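Local structure of anti-sigma-I factor RsgI3 (Clostridium thermocellum, 6QE7) at residues F178-D183 / G192-R197; T211-A216 / Q278-V283; V220-W223 / L228-D231; V258-Y263 / A267-L272. The protein probably restrains sigma factor SigI3 as a membrane-bound anti-sigma factor, with an extracellular tandem of PA14 domains, the part present here, that binds pectin. All coordinates share one frame; numbering follows the deposited sequence.

Contact 1: F178-D183 / G192-R197; sequences FNWDKD and GKFSVR
Trp-180 opens a type I' beta turn that runs to Asp-183, Phe-194 lies near the start of strand 193-202, and no hydrogen bond joins the two segments. The turn is closed by a weak 3.3 Å bond from Asp-183 N to Trp-180 O, and its two central residues, Asp-181 and Lys-182, both have the positive phi that this turn type requires. The contact is carried by two aromatic side chains in a T-shaped pair. The edge of the Phe-194 phenyl is directed at the six-membered ring of the indole, with ring centroids 5.7 Å apart and planes at 80°. Phe-194 CZ is the foremost atom, 4.0 Å from Trp-180 CE3 and just as close to CZ3, so the phenyl meets the benzo part of the indole and not its pyrrole end. A chi1 of 79° places Phe-194 CG between the backbone N and the carbonyl carbon and lets the ring reach out to the turn. Within its own segment the indole also rests on Phe-178, whose CB lies 3.3 Å above the indole plane. Pro-185, in the loop between the segments, touches both rings of the aromatic pair, and Tyr-158 of strand 154-159 packs on Trp-180. Backbone bonds tie Phe-178 to Ile-269 and Trp-180 to Ala-267, whereas Phe-194 and Val-196 bond to Asn-262 and Tyr-260. The aromatic pair thus bridges the two sheets of the second PA14 domain, Trp-180 on the turn that follows strand 177-179, which pairs with strand 268-274, and Phe-194 on strand 193-202, beside strand 254-263.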
loop_
_atom_site.group_PDB
_atom_site.type_symbol
_atom_site.label_atom_id
_atom_site.label_comp_id
_atom_site.label_asym_id
_atom_site.label_seq_id
_atom_site.Cartn_x
_atom_site.Cartn_y
_atom_site.Cartn_z
ATOM N N PHE A 178 -16.356 11.732 15.095
ATOM C CA PHE A 178 -17.572 11.340 15.846
ATOM C C PHE A 178 -17.845 12.363 16.943
ATOM O O PHE A 178 -16.927 12.775 17.708
ATOM C CB PHE A 178 -17.437 9.921 16.386
ATOM C CG PHE A 178 -17.494 8.853 15.327
ATOM C CD1 PHE A 178 -18.688 8.537 14.703
ATOM C CD2 PHE A 178 -16.337 8.179 14.926
ATOM C CE1 PHE A 178 -18.755 7.506 13.786
ATOM C CE2 PHE A 178 -16.389 7.170 13.973
ATOM C CZ PHE A 178 -17.596 6.863 13.381
ATOM N N ASN A 179 -19.061 12.890 16.900
ATOM C CA ASN A 179 -19.694 13.682 17.981
ATOM C C ASN A 179 -20.888 12.833 18.440
ATOM O O ASN A 179 -21.959 12.858 17.772
ATOM C CB ASN A 179 -20.030 15.090 17.497
ATOM C CG ASN A 179 -20.855 15.874 18.499
ATOM O OD1 ASN A 179 -20.578 15.923 19.694
ATOM N ND2 ASN A 179 -21.865 16.552 18.004
ATOM N N TRP A 180 -20.700 11.972 19.433
ATOM C CA TRP A 180 -21.794 11.047 19.834
ATOM C C TRP A 180 -22.800 11.722 20.780
ATOM O O TRP A 180 -23.992 11.393 20.635
ATOM C CB TRP A 180 -21.233 9.771 20.404
ATOM C CG TRP A 180 -20.699 8.868 19.342
ATOM C CD1 TRP A 180 -21.362 8.347 18.276
ATOM C CD2 TRP A 180 -19.355 8.390 19.255
ATOM N NE1 TRP A 180 -20.528 7.554 17.547
ATOM C CE2 TRP A 180 -19.302 7.535 18.146
ATOM C CE3 TRP A 180 -18.192 8.609 20.003
ATOM C CZ2 TRP A 180 -18.120 6.893 17.777
ATOM C CZ3 TRP A 180 -17.033 7.975 19.644
ATOM C CH2 TRP A 180 -16.999 7.110 18.548
ATOM N N ASP A 181 -22.415 12.730 21.572
ATOM C CA ASP A 181 -23.399 13.779 21.994
ATOM C C ASP A 181 -24.465 13.120 22.868
ATOM O O ASP A 181 -25.656 13.364 22.551
ATOM C CB ASP A 181 -24.208 14.344 20.807
ATOM C CG ASP A 181 -24.091 15.826 20.483
ATOM O OD1 ASP A 181 -23.233 16.526 21.076
ATOM O OD2 ASP A 181 -24.855 16.261 19.581
ATOM N N LYS A 182 -24.025 12.199 23.750
ATOM C CA LYS A 182 -24.774 11.473 24.821
ATOM C C LYS A 182 -25.461 10.176 24.345
ATOM O O LYS A 182 -25.739 9.362 25.256
ATOM C CB LYS A 182 -25.813 12.353 25.532
ATOM C CG LYS A 182 -25.793 12.195 27.043
ATOM C CD LYS A 182 -24.424 12.549 27.635
ATOM C CE LYS A 182 -24.061 11.705 28.839
ATOM N NZ LYS A 182 -22.721 12.009 29.407
ATOM N N ASP A 183 -25.782 9.993 23.042
ATOM C CA ASP A 183 -26.327 8.721 22.459
ATOM C C ASP A 183 -25.148 7.808 22.158
ATOM O O ASP A 183 -24.631 7.832 21.026
ATOM C CB ASP A 183 -27.148 8.963 21.191
ATOM C CG ASP A 183 -27.963 10.246 21.288
ATOM O OD1 ASP A 183 -27.380 11.356 21.080
ATOM O OD2 ASP A 183 -29.162 10.132 21.622
ATOM N N GLY A 192 -21.578 5.083 31.183
ATOM C CA GLY A 192 -21.325 5.692 29.851
ATOM C C GLY A 192 -19.919 5.381 29.374
ATOM O O GLY A 192 -19.411 6.077 28.482
ATOM N N LYS A 193 -19.318 4.359 30.007
ATOM C CA LYS A 193 -17.896 3.979 29.877
ATOM C C LYS A 193 -17.891 3.005 28.693
ATOM O O LYS A 193 -18.575 1.941 28.761
ATOM C CB LYS A 193 -17.290 3.398 31.177
ATOM C CG LYS A 193 -16.673 4.414 32.132
ATOM C CD LYS A 193 -16.363 3.906 33.586
ATOM C CE LYS A 193 -16.558 5.008 34.626
ATOM N NZ LYS A 193 -15.799 4.824 35.899
ATOM N N PHE A 194 -17.177 3.366 27.639
ATOM C CA PHE A 194 -16.953 2.494 26.470
ATOM C C PHE A 194 -15.605 2.936 25.861
ATOM O O PHE A 194 -14.988 3.957 26.275
ATOM C CB PHE A 194 -18.151 2.552 25.518
ATOM C CG PHE A 194 -18.185 3.776 24.630
ATOM C CD1 PHE A 194 -18.779 4.943 25.052
ATOM C CD2 PHE A 194 -17.504 3.784 23.416
ATOM C CE1 PHE A 194 -18.757 6.068 24.250
ATOM C CE2 PHE A 194 -17.488 4.904 22.614
ATOM C CZ PHE A 194 -18.133 6.043 23.025
ATOM N N SER A 195 -15.114 2.177 24.900
ATOM C CA SER A 195 -13.796 2.468 24.280
ATOM C C SER A 195 -13.827 1.908 22.852
ATOM O O SER A 195 -14.719 1.039 22.541
ATOM C CB SER A 195 -12.695 1.878 25.210
ATOM O OG SER A 195 -12.923 0.476 25.412
ATOM N N VAL A 196 -12.915 2.365 21.996
ATOM C CA VAL A 196 -12.884 1.988 20.553
ATOM C C VAL A 196 -11.422 1.836 20.130
ATOM O O VAL A 196 -10.604 2.603 20.624
ATOM C CB VAL A 196 -13.563 3.056 19.673
ATOM C CG1 VAL A 196 -13.911 2.520 18.302
ATOM C CG2 VAL A 196 -14.797 3.621 20.358
ATOM N N ARG A 197 -11.149 0.860 19.271
ATOM C CA ARG A 197 -9.849 0.705 18.564
ATOM C C ARG A 197 -10.125 0.709 17.053
ATOM O O ARG A 197 -10.942 -0.060 16.621
ATOM C CB ARG A 197 -9.103 -0.578 18.921
ATOM C CG ARG A 197 -7.855 -0.744 18.063
ATOM C CD ARG A 197 -6.991 -1.937 18.394
ATOM N NE ARG A 197 -6.677 -2.017 19.819
ATOM C CZ ARG A 197 -7.278 -2.857 20.645
ATOM N NH1 ARG A 197 -8.220 -3.673 20.209
ATOM N NH2 ARG A 197 -6.905 -2.900 21.896
#

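Contact 2: T211-A216 / Q278-V283; sequences TFHTVA and QKKEVV
His-213, with CG anti to its carbonyl carbon (chi1 -49°), presents its imidazole to Lys-280, whose chain leaves anti to the backbone N and then bends at each later torsion to lay CD on the ring. The contact lies on one sheet of the PA14 beta sandwich. Strand 268-274 runs between the segments and pairs with both 208-216 and 281-282, which explains the 8.8 Å between His-213 CA and Val-282 CA. The main interaction is a CH-pi contact: Lys-280 CD stands 3.7 Å from the His-213 ring centroid, only 13° off the normal. The opposite face of the imidazole is covered toward its rim by Thr-211 CG2, so the ring is sandwiched between two aliphatic groups. Its NE2 is hydrogen-bonded to Ser-274 OG, which fixes the rotation of the ring. Lys-280 NZ comes to 4.6 Å from His-213 ND1, and its positive charge would be expected to disfavour a protonated imidazole. A second, looser apolar contact joins Phe-212 CE2 to Val-283 CG2 at 4.4 Å. Just before Lys-280, the backbone is braced locally: Gln-278 NE2 donates to Lys-279 O over 3.0 Å, lying in the carbonyl plane on a lone pair.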
loop_
_atom_site.group_PDB
_atom_site.type_symbol
_atom_site.label_atom_id
_atom_site.label_comp_id
_atom_site.label_asym_id
_atom_site.label_seq_id
_atom_site.Cartn_x
_atom_site.Cartn_y
_atom_site.Cartn_z
ATOM N N THR A 211 1.671 16.317 11.154
ATOM C CA THR A 211 1.178 16.474 12.534
ATOM C C THR A 211 -0.214 15.883 12.566
ATOM O O THR A 211 -1.057 16.289 11.740
ATOM C CB THR A 211 1.130 17.931 13.002
ATOM O OG1 THR A 211 2.425 18.481 12.848
ATOM C CG2 THR A 211 0.734 18.088 14.459
ATOM N N PHE A 212 -0.418 14.918 13.440
ATOM C CA PHE A 212 -1.779 14.387 13.698
ATOM C C PHE A 212 -2.274 15.096 14.943
ATOM O O PHE A 212 -1.467 15.445 15.810
ATOM C CB PHE A 212 -1.809 12.861 13.793
ATOM C CG PHE A 212 -1.475 12.220 12.474
ATOM C CD1 PHE A 212 -0.154 12.105 12.075
ATOM C CD2 PHE A 212 -2.469 11.819 11.605
ATOM C CE1 PHE A 212 0.166 11.622 10.812
ATOM C CE2 PHE A 212 -2.143 11.297 10.369
ATOM C CZ PHE A 212 -0.822 11.205 9.974
ATOM N N HIS A 213 -3.565 15.371 14.951
ATOM C CA HIS A 213 -4.264 16.154 15.987
ATOM C C HIS A 213 -5.459 15.321 16.414
ATOM O O HIS A 213 -6.082 14.717 15.515
ATOM C CB HIS A 213 -4.733 17.483 15.450
ATOM C CG HIS A 213 -3.735 18.281 14.706
ATOM N ND1 HIS A 213 -3.079 19.353 15.277
ATOM C CD2 HIS A 213 -3.354 18.232 13.395
ATOM C CE1 HIS A 213 -2.303 19.917 14.364
ATOM N NE2 HIS A 213 -2.488 19.253 13.184
ATOM N N THR A 214 -5.661 15.162 17.729
ATOM C CA THR A 214 -6.924 14.615 18.281
ATOM C C THR A 214 -7.620 15.725 19.059
ATOM O O THR A 214 -6.979 16.545 19.745
ATOM C CB THR A 214 -6.748 13.334 19.088
ATOM O OG1 THR A 214 -5.884 13.727 20.133
ATOM C CG2 THR A 214 -6.188 12.169 18.299
ATOM N N VAL A 215 -8.907 15.752 18.849
ATOM C CA VAL A 215 -9.922 16.489 19.629
ATOM C C VAL A 215 -10.824 15.414 20.228
ATOM O O VAL A 215 -11.465 14.658 19.462
ATOM C CB VAL A 215 -10.726 17.521 18.812
ATOM C CG1 VAL A 215 -11.765 18.262 19.700
ATOM C CG2 VAL A 215 -9.824 18.517 18.184
ATOM N N ALA A 216 -10.880 15.348 21.564
ATOM C CA ALA A 216 -11.507 14.206 22.238
ATOM C C ALA A 216 -12.113 14.561 23.596
ATOM O O ALA A 216 -11.407 15.172 24.388
ATOM C CB ALA A 216 -10.400 13.214 22.396
ATOM N N GLN A 278 -0.255 20.319 3.615
ATOM C CA GLN A 278 -1.626 19.859 3.941
ATOM C C GLN A 278 -2.278 20.793 4.950
ATOM O O GLN A 278 -1.854 20.753 6.152
ATOM C CB GLN A 278 -1.637 18.444 4.539
ATOM C CG GLN A 278 -3.049 18.013 4.890
ATOM C CD GLN A 278 -3.917 17.928 3.666
ATOM O OE1 GLN A 278 -3.771 17.018 2.837
ATOM N NE2 GLN A 278 -4.860 18.847 3.571
ATOM N N LYS A 279 -3.324 21.511 4.540
ATOM C CA LYS A 279 -4.114 22.382 5.461
ATOM C C LYS A 279 -4.915 21.494 6.436
ATOM O O LYS A 279 -5.448 20.422 6.019
ATOM C CB LYS A 279 -5.082 23.326 4.725
ATOM C CG LYS A 279 -4.618 24.777 4.573
ATOM C CD LYS A 279 -3.385 24.979 3.700
ATOM C CE LYS A 279 -2.365 25.905 4.325
ATOM N NZ LYS A 279 -0.995 25.550 3.897
ATOM N N LYS A 280 -4.977 21.924 7.693
ATOM C CA LYS A 280 -5.565 21.128 8.807
ATOM C C LYS A 280 -6.943 20.664 8.406
ATOM O O LYS A 280 -7.718 21.449 7.917
ATOM C CB LYS A 280 -5.634 21.869 10.131
ATOM C CG LYS A 280 -6.029 21.034 11.358
ATOM C CD LYS A 280 -5.320 21.467 12.628
ATOM C CE LYS A 280 -5.891 22.721 13.218
ATOM N NZ LYS A 280 -6.488 22.422 14.533
ATOM N N GLU A 281 -7.190 19.367 8.554
ATOM C CA GLU A 281 -8.514 18.818 8.266
ATOM C C GLU A 281 -8.679 17.517 9.045
ATOM O O GLU A 281 -7.665 16.881 9.406
ATOM C CB GLU A 281 -8.691 18.681 6.743
ATOM C CG GLU A 281 -7.680 17.736 6.085
ATOM C CD GLU A 281 -7.959 17.339 4.636
ATOM O OE1 GLU A 281 -8.823 17.970 3.989
ATOM O OE2 GLU A 281 -7.300 16.364 4.149
ATOM N N VAL A 282 -9.927 17.086 9.186
ATOM C CA VAL A 282 -10.258 15.690 9.544
ATOM C C VAL A 282 -9.568 14.777 8.491
ATOM O O VAL A 282 -9.708 15.036 7.287
ATOM C CB VAL A 282 -11.782 15.480 9.625
ATOM C CG1 VAL A 282 -12.119 14.017 9.877
ATOM C CG2 VAL A 282 -12.432 16.354 10.709
ATOM N N VAL A 283 -8.812 13.757 8.916
ATOM C CA VAL A 283 -8.219 12.839 7.915
ATOM C C VAL A 283 -9.378 12.219 7.144
ATOM O O VAL A 283 -10.313 11.661 7.755
ATOM C CB VAL A 283 -7.353 11.787 8.574
ATOM C CG1 VAL A 283 -6.717 10.937 7.510
ATOM C CG2 VAL A 283 -6.340 12.425 9.515
#

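Contact 3: V220-W223 / L228-D231; sequences VRVW and LIID
Val-222 makes all the backbone hydrogen bonds between the segments, which run antiparallel at 172°. Its N donates to Ile-230 O (3.0 Å), while its O accepts twice: from Ile-229 N at 2.9 Å, close to head-on to the carbonyl, and from Ile-230 N at 3.3 Å, on a lone pair. Two consecutive residues facing one define a classic beta bulge, which shifts the register so that Trp-223 pairs with Leu-228. The strands form the hairpin 219-224/227-232 at the border of one sheet of the PA14 sandwich, with 219-224 also bonded to strand 254-263. The apolar contacts divide between the two faces. On the buried one Val-222 and Ile-230 lie side by side, CB to CB 3.9 Å, and Val-220 CG2 touches Ile-230 CG2; Thr-214 of the other sheet packs on all three. On the face of Trp-223, Leu-228 CD1 forms a CH-pi contact, 3.8 Å from the centroid of the indole's five-membered ring, over its face. The charged pair shares that outer face: Arg-221, extended from CG to NE, runs alongside Asp-231 in a salt bridge. NE reaches OD1 at 2.7 Å from above the carboxylate plane, with an N-H...O angle of 139° and the two group planes 45° apart.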
loop_
_atom_site.group_PDB
_atom_site.type_symbol
_atom_site.label_atom_id
_atom_site.label_comp_id
_atom_site.label_asym_id
_atom_site.label_seq_id
_atom_site.Cartn_x
_atom_site.Cartn_y
_atom_site.Cartn_z
ATOM N N VAL A 220 -7.209 9.243 24.602
ATOM C CA VAL A 220 -6.767 8.860 23.226
ATOM C C VAL A 220 -5.350 8.309 23.265
ATOM O O VAL A 220 -4.502 8.776 24.061
ATOM C CB VAL A 220 -6.848 10.052 22.261
ATOM C CG1 VAL A 220 -8.280 10.366 21.911
ATOM C CG2 VAL A 220 -6.178 11.282 22.815
ATOM N N ARG A 221 -5.106 7.366 22.381
ATOM C CA ARG A 221 -3.742 7.028 21.903
ATOM C C ARG A 221 -3.763 6.932 20.374
ATOM O O ARG A 221 -4.766 6.394 19.824
ATOM C CB ARG A 221 -3.282 5.705 22.517
ATOM C CG ARG A 221 -3.033 5.766 24.011
ATOM C CD ARG A 221 -2.482 4.427 24.457
ATOM N NE ARG A 221 -1.827 4.657 25.737
ATOM C CZ ARG A 221 -2.193 4.091 26.875
ATOM N NH1 ARG A 221 -3.214 3.246 26.915
ATOM N NH2 ARG A 221 -1.518 4.361 27.978
ATOM N N VAL A 222 -2.679 7.404 19.738
ATOM C CA VAL A 222 -2.452 7.317 18.257
ATOM C C VAL A 222 -1.047 6.786 17.970
ATOM O O VAL A 222 -0.058 7.341 18.457
ATOM C CB VAL A 222 -2.654 8.628 17.532
ATOM C CG1 VAL A 222 -2.421 8.429 16.031
ATOM C CG2 VAL A 222 -4.046 9.244 17.821
ATOM N N TRP A 223 -1.020 5.691 17.246
ATOM C CA TRP A 223 0.178 5.157 16.579
ATOM C C TRP A 223 0.082 5.368 15.053
ATOM O O TRP A 223 -0.989 5.091 14.468
ATOM C CB TRP A 223 0.233 3.671 16.820
ATOM C CG TRP A 223 0.495 3.253 18.226
ATOM C CD1 TRP A 223 1.674 2.843 18.778
ATOM C CD2 TRP A 223 -0.509 3.091 19.226
ATOM N NE1 TRP A 223 1.466 2.433 20.061
ATOM C CE2 TRP A 223 0.132 2.549 20.366
ATOM C CE3 TRP A 223 -1.874 3.286 19.240
ATOM C CZ2 TRP A 223 -0.565 2.242 21.536
ATOM C CZ3 TRP A 223 -2.571 3.020 20.415
ATOM C CH2 TRP A 223 -1.925 2.474 21.524
ATOM N N LEU A 228 4.150 5.455 18.639
ATOM C CA LEU A 228 3.173 6.104 19.529
ATOM C C LEU A 228 3.448 7.579 19.455
ATOM O O LEU A 228 4.436 7.928 19.948
ATOM C CB LEU A 228 3.370 5.594 20.956
ATOM C CG LEU A 228 2.402 6.243 21.943
ATOM C CD1 LEU A 228 0.986 5.889 21.546
ATOM C CD2 LEU A 228 2.699 5.821 23.381
ATOM N N ILE A 229 2.581 8.397 18.879
ATOM C CA ILE A 229 2.864 9.846 18.738
ATOM C C ILE A 229 1.880 10.683 19.547
ATOM O O ILE A 229 2.110 11.900 19.613
ATOM C CB ILE A 229 2.856 10.225 17.243
ATOM C CG1 ILE A 229 1.477 10.037 16.607
ATOM C CG2 ILE A 229 3.935 9.454 16.514
ATOM C CD1 ILE A 229 1.292 10.862 15.341
ATOM N N ILE A 230 0.760 10.118 19.957
ATOM C CA ILE A 230 -0.168 10.753 20.943
ATOM C C ILE A 230 -0.485 9.782 22.070
ATOM O O ILE A 230 -0.823 8.643 21.754
ATOM C CB ILE A 230 -1.428 11.227 20.232
ATOM C CG1 ILE A 230 -1.047 12.236 19.161
ATOM C CG2 ILE A 230 -2.469 11.743 21.219
ATOM C CD1 ILE A 230 -2.205 12.829 18.379
ATOM N N ASP A 231 -0.410 10.218 23.340
ATOM C CA ASP A 231 -0.685 9.333 24.515
ATOM C C ASP A 231 -1.309 10.161 25.639
ATOM O O ASP A 231 -0.608 10.671 26.449
ATOM C CB ASP A 231 0.602 8.641 24.943
ATOM C CG ASP A 231 0.429 7.492 25.934
ATOM O OD1 ASP A 231 -0.711 7.035 26.105
ATOM O OD2 ASP A 231 1.472 7.022 26.457
#

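Contact 4: V258-Y263 / A267-L272; sequences VEYCNY and AFIKLL
Tyr-260 and Ile-269 form the centre of the apolar packing, sliding past each other in opposite directions. Ile-269 CD1 presses on Tyr-260 CB at 3.6 Å, while Ile-269 CB lies over one face of the phenol ring in a CH-pi contact, 4.2 Å from the centroid. The tyrosine chi1 of 176° turns the ring away from its own backbone N and carries the hydroxyl across to the other strand. Farther along the strands, Val-258 CG2 meets Leu-271 CD2 at 4.0 Å, and Val-258 CG1 touches the tip of Ile-269. At the other end Ala-267 CB approaches the edge of the tyrosine ring, near its plane.

The strands run antiparallel at 160°, but their axes come no closer than 8.6 Å: they belong to the two opposed sheets of the PA14 beta sandwich, and these side chains fill the interior between them. Val-220 of the hairpin packs on Ile-269 across the sandwich, Val-222 flanks Val-258 within its own sheet, and Trp-198 packs against both Val-258 and Tyr-260.

Polar contacts gather where the strands converge toward the short connection between them. Phe-268 N gives a weak hydrogen bond to Tyr-260 OH, 3.4 Å long but nearly straight at 166°, so the phenol reaches the backbone of the facing sheet. Asn-262 sends OD1 to within 3.5 Å of Ala-267 CB, a van der Waals contact. ND2 of Asn-262 makes two hydrogen bonds, to Gly-192 O just before strand 193-202 and to Glu-265 O in the connection.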
loop_
_atom_site.group_PDB
_atom_site.type_symbol
_atom_site.label_atom_id
_atom_site.label_comp_id
_atom_site.label_asym_id
_atom_site.label_seq_id
_atom_site.Cartn_x
_atom_site.Cartn_y
_atom_site.Cartn_z
ATOM N N VAL A 258 -5.631 3.865 16.368
ATOM C CA VAL A 258 -6.227 4.902 17.226
ATOM C C VAL A 258 -7.076 4.169 18.279
ATOM O O VAL A 258 -7.910 3.272 17.919
ATOM C CB VAL A 258 -7.049 5.955 16.439
ATOM C CG1 VAL A 258 -7.679 7.020 17.352
ATOM C CG2 VAL A 258 -6.196 6.685 15.435
ATOM N N GLU A 259 -6.873 4.561 19.537
ATOM C CA GLU A 259 -7.651 4.066 20.715
ATOM C C GLU A 259 -8.295 5.282 21.427
ATOM O O GLU A 259 -7.652 6.351 21.604
ATOM C CB GLU A 259 -6.796 3.180 21.632
ATOM C CG GLU A 259 -6.447 1.792 21.095
ATOM C CD GLU A 259 -5.462 0.921 21.891
ATOM O OE1 GLU A 259 -4.813 1.432 22.826
ATOM O OE2 GLU A 259 -5.286 -0.242 21.512
ATOM N N TYR A 260 -9.553 5.105 21.810
ATOM C CA TYR A 260 -10.404 6.123 22.470
ATOM C C TYR A 260 -11.088 5.464 23.673
ATOM O O TYR A 260 -11.655 4.382 23.559
ATOM C CB TYR A 260 -11.497 6.650 21.530
ATOM C CG TYR A 260 -12.443 7.625 22.183
ATOM C CD1 TYR A 260 -11.947 8.815 22.678
ATOM C CD2 TYR A 260 -13.788 7.378 22.369
ATOM C CE1 TYR A 260 -12.756 9.741 23.301
ATOM C CE2 TYR A 260 -14.606 8.267 23.068
ATOM C CZ TYR A 260 -14.096 9.467 23.525
ATOM O OH TYR A 260 -14.831 10.430 24.185
ATOM N N CYS A 261 -11.108 6.151 24.793
ATOM C CA CYS A 261 -11.950 5.732 25.920
ATOM C C CYS A 261 -12.763 6.948 26.395
ATOM O O CYS A 261 -12.316 8.059 26.436
ATOM C CB CYS A 261 -11.125 5.014 26.968
ATOM S SG CYS A 261 -9.943 6.061 27.854
ATOM N N ASN A 262 -14.011 6.686 26.603
ATOM C CA ASN A 262 -14.975 7.568 27.265
ATOM C C ASN A 262 -15.036 7.249 28.762
ATOM O O ASN A 262 -15.105 6.056 29.127
ATOM C CB ASN A 262 -16.339 7.282 26.657
ATOM C CG ASN A 262 -17.154 8.517 26.814
ATOM O OD1 ASN A 262 -16.677 9.554 26.342
ATOM N ND2 ASN A 262 -18.275 8.409 27.529
ATOM N N TYR A 263 -15.082 8.253 29.618
ATOM C CA TYR A 263 -15.135 8.021 31.088
ATOM C C TYR A 263 -16.515 8.469 31.656
ATOM O O TYR A 263 -16.805 8.533 32.939
ATOM C CB TYR A 263 -13.914 8.709 31.708
ATOM C CG TYR A 263 -12.541 8.181 31.364
ATOM C CD1 TYR A 263 -12.112 6.966 31.878
ATOM C CD2 TYR A 263 -11.623 8.925 30.602
ATOM C CE1 TYR A 263 -10.825 6.491 31.636
ATOM C CE2 TYR A 263 -10.321 8.487 30.387
ATOM C CZ TYR A 263 -9.920 7.265 30.919
ATOM O OH TYR A 263 -8.677 6.726 30.741
ATOM N N ALA A 267 -19.639 11.620 24.346
ATOM C CA ALA A 267 -18.418 11.089 23.694
ATOM C C ALA A 267 -18.161 11.897 22.416
ATOM O O ALA A 267 -19.117 12.211 21.701
ATOM C CB ALA A 267 -18.541 9.635 23.380
ATOM N N PHE A 268 -16.898 12.148 22.125
ATOM C CA PHE A 268 -16.451 12.930 20.950
ATOM C C PHE A 268 -15.039 12.488 20.633
ATOM O O PHE A 268 -14.242 12.520 21.554
ATOM C CB PHE A 268 -16.441 14.415 21.291
ATOM C CG PHE A 268 -16.250 15.414 20.190
ATOM C CD1 PHE A 268 -14.981 15.714 19.719
ATOM C CD2 PHE A 268 -17.332 16.120 19.669
ATOM C CE1 PHE A 268 -14.804 16.671 18.724
ATOM C CE2 PHE A 268 -17.155 17.091 18.685
ATOM C CZ PHE A 268 -15.886 17.376 18.227
ATOM N N ILE A 269 -14.759 12.170 19.382
ATOM C CA ILE A 269 -13.346 12.073 18.909
ATOM C C ILE A 269 -13.255 12.390 17.407
ATOM O O ILE A 269 -14.019 11.795 16.587
ATOM C CB ILE A 269 -12.770 10.696 19.279
ATOM C CG1 ILE A 269 -11.316 10.558 18.781
ATOM C CG2 ILE A 269 -13.714 9.627 18.752
ATOM C CD1 ILE A 269 -10.634 9.355 19.246
ATOM N N LYS A 270 -12.369 13.322 17.066
ATOM C CA LYS A 270 -11.967 13.628 15.650
ATOM C C LYS A 270 -10.467 13.343 15.536
ATOM O O LYS A 270 -9.779 13.656 16.520
ATOM C CB LYS A 270 -12.240 15.093 15.293
ATOM C CG LYS A 270 -13.702 15.529 15.201
ATOM C CD LYS A 270 -13.907 17.053 15.116
ATOM C CE LYS A 270 -15.259 17.522 14.574
ATOM N NZ LYS A 270 -16.409 16.633 14.905
ATOM N N LEU A 271 -9.994 12.793 14.394
ATOM C CA LEU A 271 -8.535 12.676 14.047
ATOM C C LEU A 271 -8.317 13.594 12.861
ATOM O O LEU A 271 -9.068 13.468 11.858
ATOM C CB LEU A 271 -8.120 11.221 13.751
ATOM C CG LEU A 271 -6.669 11.003 13.312
ATOM C CD1 LEU A 271 -5.707 11.206 14.481
ATOM C CD2 LEU A 271 -6.482 9.649 12.702
ATOM N N LEU A 272 -7.464 14.589 13.061
ATOM C CA LEU A 272 -7.107 15.570 12.029
ATOM C C LEU A 272 -5.649 15.368 11.652
ATOM O O LEU A 272 -4.899 14.897 12.499
ATOM C CB LEU A 272 -7.314 16.959 12.624
ATOM C CG LEU A 272 -8.746 17.156 13.134
ATOM C CD1 LEU A 272 -8.793 17.138 14.659
ATOM C CD2 LEU A 272 -9.348 18.433 12.560
#

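All four contacts lie in the second PA14 domain, whereas the calcium ions sit in the first. Contacts 1 and 4 are close, 8 Å between centres, and touch directly, Asn-179 OD1 packing on Phe-268 CD2; together they join the two sheets, contact 4 in the interior and contact 1 toward one end. Contact 3, its centre about 11 Å from that of contact 4, extends the sheet of strand 254-263, with Glu-259 N bonded to Arg-221 O. Contact 2 encloses contacts 3 and 4 along the chain and belongs to the opposing sheet, where His-213 O accepts from Leu-272 N. Phe-212 CD1 packs against Ile-229 CD1 of the hairpin, although the centres of contacts 2 and 3 are about 13 Å apart.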